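Local coordinates for AlgW protein (Pseudomonas aeruginosa, PDB 7CO3) that probably cleaves proteins as an HtrA-type serine endopeptidase and is captured here as an engineered variant in complex with a tripeptide, at residues Pro165-Gly170 with Gly228-Asp233; Leu182-Gly185 with Gly191-Val194. The protein carries 1 engineered substitution. One frame throughout, in Å; residues are numbered along the deposited sequence.

Contact 1. Residues Pro165-Gly170 with Gly228-Asp233; sequences PAMTLG and GGALVD
M167 bridges from the linker between the two beta-barrels of the trypsin-like protease domain to A230 and V232 on strand 230-233. The meeting is made by side chains alone; the two backbones stay well apart, with 9.1 Å between M167 CA and A230 CA. The terminal methyl CE of M167 rests against the methyl of A230, with 4.0 Å from CE to A230 CB. The sulfur touches one methyl of V232, with 4.2 Å from M167 SD to V232 CG2. M167 CG is anti to the backbone N (chi1 -175°), and this carries the chain out toward the strand. Two further bends, at chi2 and chi3, fold it so that sulfur and methyl each meet a different residue. V232 has an eclipsed chi1 of 122°, so the placing of its methyls is less certain.

Residues 165-170 follow the last strand of the first barrel, and strand 230-233 belongs to the second. The contact therefore lies on the seam between barrels that marks the chymotrypsin-like fold. G228 and G229, which precede A230 in the chain, end the Gly-Asn-Ser-Gly-Gly motif of the family, whose nucleophilic serine is engineered to alanine here.

V110 of strand 104-113 and L238 of strand 238-245 each touch both M167 and A230, while A62 of helix 56-62 touches both M167 and V232. The linker backbone bonds to I111 from M167 and to L238 from T168 and G170.

Contact 2. Residues Leu182-Gly185 with Gly191-Val194; sequences LAIG and GQTV
Residues 182-185 and 191-194 run antiparallel, 168° apart, as the two arms of a beta hairpin. Their strands, 180-185 and 193-204, are neighbours in the sheet of the second barrel of the chymotrypsin-like protease domain. I184 and V194 form a non-hydrogen-bonded pair, with their CA atoms 4.8 Å apart. G185 and T193 next to them form a hydrogen-bonded pair. G185 N gives a fairly straight bond to T193 O, at 3.2 Å and 159°. The return bond from T193 N to G185 O is shorter, 2.7 Å, but bent at the hydrogen to 135°. G185 O also receives a CA-H...O contact from Q192 CA at 3.2 Å. Similar contacts run from V194 CA to A183 O and from I184 CA to T193 O.

Apolar side chains meet on the face that carries I184 and V194. V194 CG1, anti to the backbone N, leans on L182, with 4.1 Å from V194 CG1 to L182 CG. I184 and Q192 lie side by side and point the same way. I184 CG2 packs alongside the Q192 chain, from CG to NE2 (3.9 Å from I184 CG2), and NE2 is held by A63 O. T193 points to the other face. Its OG1 donates to G191 O at 2.9 Å, from above the carbonyl plane.

The second subunit meets the 191-194 arm: its Q217 NE2 bonds T193 OG1, its S200 bonds V194 O and its R204 bonds Q192 O. Helix 56-62 covers L182, I184 and V194, and V66 of strand 66-72 touches I184 and Q192.

How the contacts relate
Both contacts are buried and reach the same sheet of the protease domain, contact 1 through strand 230-233 alone. Strand 180-185 lies between strand 193-204, its partner in contact 2, and strand 230-233, which belongs to contact 1. The junction is probably hydrogen-bonded: V232 N to L182 O at 2.7 Å, and I184 N to A230 O at 2.8 Å. Helix 56-62 packs on both contacts. Their chemistry differs with place. Contact 1 joins a linker to a strand across the barrel seam, through apolar side chains without hydrogen bonds. Contact 2 is strand pairing, held by backbone bonds, and it also faces a second subunit, whereas no other chain of the assembly touches contact 1.

Contact 1. Residues Pro165-Gly170 with Gly228-Asp233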
loop_
_atom_site.group_PDB
_atom_site.type_symbol
_atom_site.label_atom_id
_atom_site.label_comp_id
_atom_site.label_asym_id
_atom_site.label_seq_id
_atom_site.Cartn_x
_atom_site.Cartn_y
_atom_site.Cartn_z
ATOM N N PRO B 165 28.605 -0.662 11.495
ATOM C CA PRO B 165 28.233 -1.556 10.391
ATOM C C PRO B 165 27.990 -0.775 9.113
ATOM O O PRO B 165 27.195 0.167 9.099
ATOM C CB PRO B 165 26.948 -2.226 10.895
ATOM C CG PRO B 165 26.294 -1.151 11.759
ATOM C CD PRO B 165 27.428 -0.233 12.272
ATOM N N ALA B 166 28.657 -1.147 8.032
ATOM C CA ALA B 166 28.508 -0.437 6.776
ATOM C C ALA B 166 27.619 -1.223 5.807
ATOM O O ALA B 166 27.639 -2.453 5.759
ATOM C CB ALA B 166 29.863 -0.135 6.141
ATOM N N MET B 167 26.840 -0.483 5.032
ATOM C CA MET B 167 26.000 -1.071 4.005
ATOM C C MET B 167 26.856 -1.682 2.899
ATOM O O MET B 167 27.866 -1.108 2.487
ATOM C CB MET B 167 25.108 0.022 3.423
ATOM C CG MET B 167 24.132 -0.502 2.437
ATOM S SD MET B 167 22.864 -1.457 3.268
ATOM C CE MET B 167 22.096 -0.153 4.201
ATOM N N THR B 168 26.440 -2.848 2.415
ATOM C CA THR B 168 26.976 -3.394 1.173
ATOM C C THR B 168 26.300 -2.700 0.007
ATOM O O THR B 168 25.138 -2.294 0.102
ATOM C CB THR B 168 26.723 -4.899 1.075
ATOM O OG1 THR B 168 27.237 -5.550 2.233
ATOM C CG2 THR B 168 27.414 -5.482 -0.143
ATOM N N LEU B 169 27.008 -2.577 -1.103
ATOM C CA LEU B 169 26.461 -1.897 -2.266
ATOM C C LEU B 169 25.889 -2.887 -3.267
ATOM O O LEU B 169 26.494 -3.917 -3.559
ATOM C CB LEU B 169 27.538 -1.069 -2.951
ATOM C CG LEU B 169 28.199 0.009 -2.105
ATOM C CD1 LEU B 169 29.297 0.596 -2.971
ATOM C CD2 LEU B 169 27.200 1.107 -1.645
ATOM N N GLY B 170 24.709 -2.570 -3.792
ATOM C CA GLY B 170 24.161 -3.274 -4.931
ATOM C C GLY B 170 24.574 -2.595 -6.224
ATOM O O GLY B 170 25.419 -1.699 -6.257
ATOM N N GLY B 228 16.003 9.687 3.119
ATOM C CA GLY B 228 17.386 9.472 3.497
ATOM C C GLY B 228 17.727 8.046 3.848
ATOM O O GLY B 228 18.916 7.736 4.009
ATOM N N GLY B 229 16.724 7.160 3.955
ATOM C CA GLY B 229 16.942 5.767 4.295
ATOM C C GLY B 229 17.217 4.918 3.087
ATOM O O GLY B 229 17.331 5.424 1.987
ATOM N N ALA B 230 17.356 3.602 3.308
ATOM C CA ALA B 230 17.867 2.675 2.300
ATOM C C ALA B 230 16.747 2.016 1.488
ATOM O O ALA B 230 15.765 1.528 2.049
ATOM C CB ALA B 230 18.710 1.578 2.952
ATOM N N LEU B 231 16.917 1.965 0.169
ATOM C CA LEU B 231 16.235 0.959 -0.644
ATOM C C LEU B 231 17.235 -0.148 -0.923
ATOM O O LEU B 231 18.322 0.110 -1.453
ATOM C CB LEU B 231 15.707 1.538 -1.956
ATOM C CG LEU B 231 14.842 0.616 -2.806
ATOM C CD1 LEU B 231 13.526 0.287 -2.037
ATOM C CD2 LEU B 231 14.569 1.314 -4.168
ATOM N N VAL B 232 16.848 -1.375 -0.636
ATOM C CA VAL B 232 17.755 -2.512 -0.671
ATOM C C VAL B 232 17.179 -3.597 -1.575
ATOM O O VAL B 232 15.962 -3.706 -1.713
ATOM C CB VAL B 232 17.948 -2.926 0.806
ATOM C CG1 VAL B 232 17.561 -4.339 1.110
ATOM C CG2 VAL B 232 19.286 -2.466 1.344
ATOM N N ASP B 233 18.047 -4.393 -2.215
ATOM C CA ASP B 233 17.581 -5.481 -3.076
ATOM C C ASP B 233 17.232 -6.678 -2.210
ATOM O O ASP B 233 17.375 -6.644 -0.997
ATOM C CB ASP B 233 18.613 -5.845 -4.168
ATOM C CG ASP B 233 19.926 -6.456 -3.594
ATOM O OD1 ASP B 233 19.962 -6.911 -2.433
ATOM O OD2 ASP B 233 20.950 -6.456 -4.318
#

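Contact 2. Residues Leu182-Gly185 with Gly191-Val194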
loop_
_atom_site.group_PDB
_atom_site.type_symbol
_atom_site.label_atom_id
_atom_site.label_comp_id
_atom_site.label_asym_id
_atom_site.label_seq_id
_atom_site.Cartn_x
_atom_site.Cartn_y
_atom_site.Cartn_z
ATOM N N LEU B 182 13.352 -3.741 -0.689
ATOM C CA LEU B 182 12.995 -3.419 0.688
ATOM C C LEU B 182 13.358 -1.963 0.977
ATOM O O LEU B 182 14.462 -1.526 0.648
ATOM C CB LEU B 182 13.757 -4.350 1.638
ATOM C CG LEU B 182 13.304 -5.783 1.897
ATOM C CD1 LEU B 182 12.916 -6.528 0.672
ATOM C CD2 LEU B 182 14.441 -6.537 2.579
ATOM N N ALA B 183 12.428 -1.198 1.582
ATOM C CA ALA B 183 12.684 0.148 2.065
ATOM C C ALA B 183 12.915 0.078 3.578
ATOM O O ALA B 183 12.210 -0.650 4.283
ATOM C CB ALA B 183 11.511 1.087 1.753
ATOM N N ILE B 184 13.889 0.838 4.075
ATOM C CA ILE B 184 14.272 0.837 5.497
ATOM C C ILE B 184 14.348 2.275 5.956
ATOM O O ILE B 184 15.105 3.062 5.398
ATOM C CB ILE B 184 15.603 0.105 5.775
ATOM C CG1 ILE B 184 15.593 -1.284 5.159
ATOM C CG2 ILE B 184 15.799 -0.052 7.287
ATOM C CD1 ILE B 184 16.851 -2.081 5.383
ATOM N N GLY B 185 13.534 2.625 6.940
ATOM C CA GLY B 185 13.476 4.004 7.371
ATOM C C GLY B 185 12.670 4.136 8.641
ATOM O O GLY B 185 12.379 3.148 9.318
ATOM N N GLY B 191 9.705 4.288 14.567
ATOM C CA GLY B 191 10.803 3.352 14.702
ATOM C C GLY B 191 11.281 2.868 13.350
ATOM O O GLY B 191 10.627 3.044 12.325
ATOM N N GLN B 192 12.489 2.326 13.363
ATOM C CA GLN B 192 13.000 1.702 12.161
ATOM C C GLN B 192 11.989 0.692 11.645
ATOM O O GLN B 192 11.500 -0.153 12.397
ATOM C CB GLN B 192 14.310 0.985 12.419
ATOM C CG GLN B 192 14.963 0.695 11.091
ATOM C CD GLN B 192 16.184 -0.178 11.217
ATOM O OE1 GLN B 192 16.104 -1.338 11.639
ATOM N NE2 GLN B 192 17.335 0.380 10.831
ATOM N N THR B 193 11.720 0.758 10.346
ATOM C CA THR B 193 10.610 0.040 9.738
ATOM C C THR B 193 11.060 -0.541 8.405
ATOM O O THR B 193 11.697 0.146 7.614
ATOM C CB THR B 193 9.406 0.990 9.525
ATOM O OG1 THR B 193 8.810 1.342 10.783
ATOM C CG2 THR B 193 8.333 0.337 8.571
ATOM N N VAL B 194 10.746 -1.801 8.148
ATOM C CA VAL B 194 11.075 -2.409 6.862
ATOM C C VAL B 194 9.784 -2.610 6.088
ATOM O O VAL B 194 8.866 -3.235 6.592
ATOM C CB VAL B 194 11.837 -3.745 7.002
ATOM C CG1 VAL B 194 12.258 -4.256 5.582
ATOM C CG2 VAL B 194 13.069 -3.562 7.860
#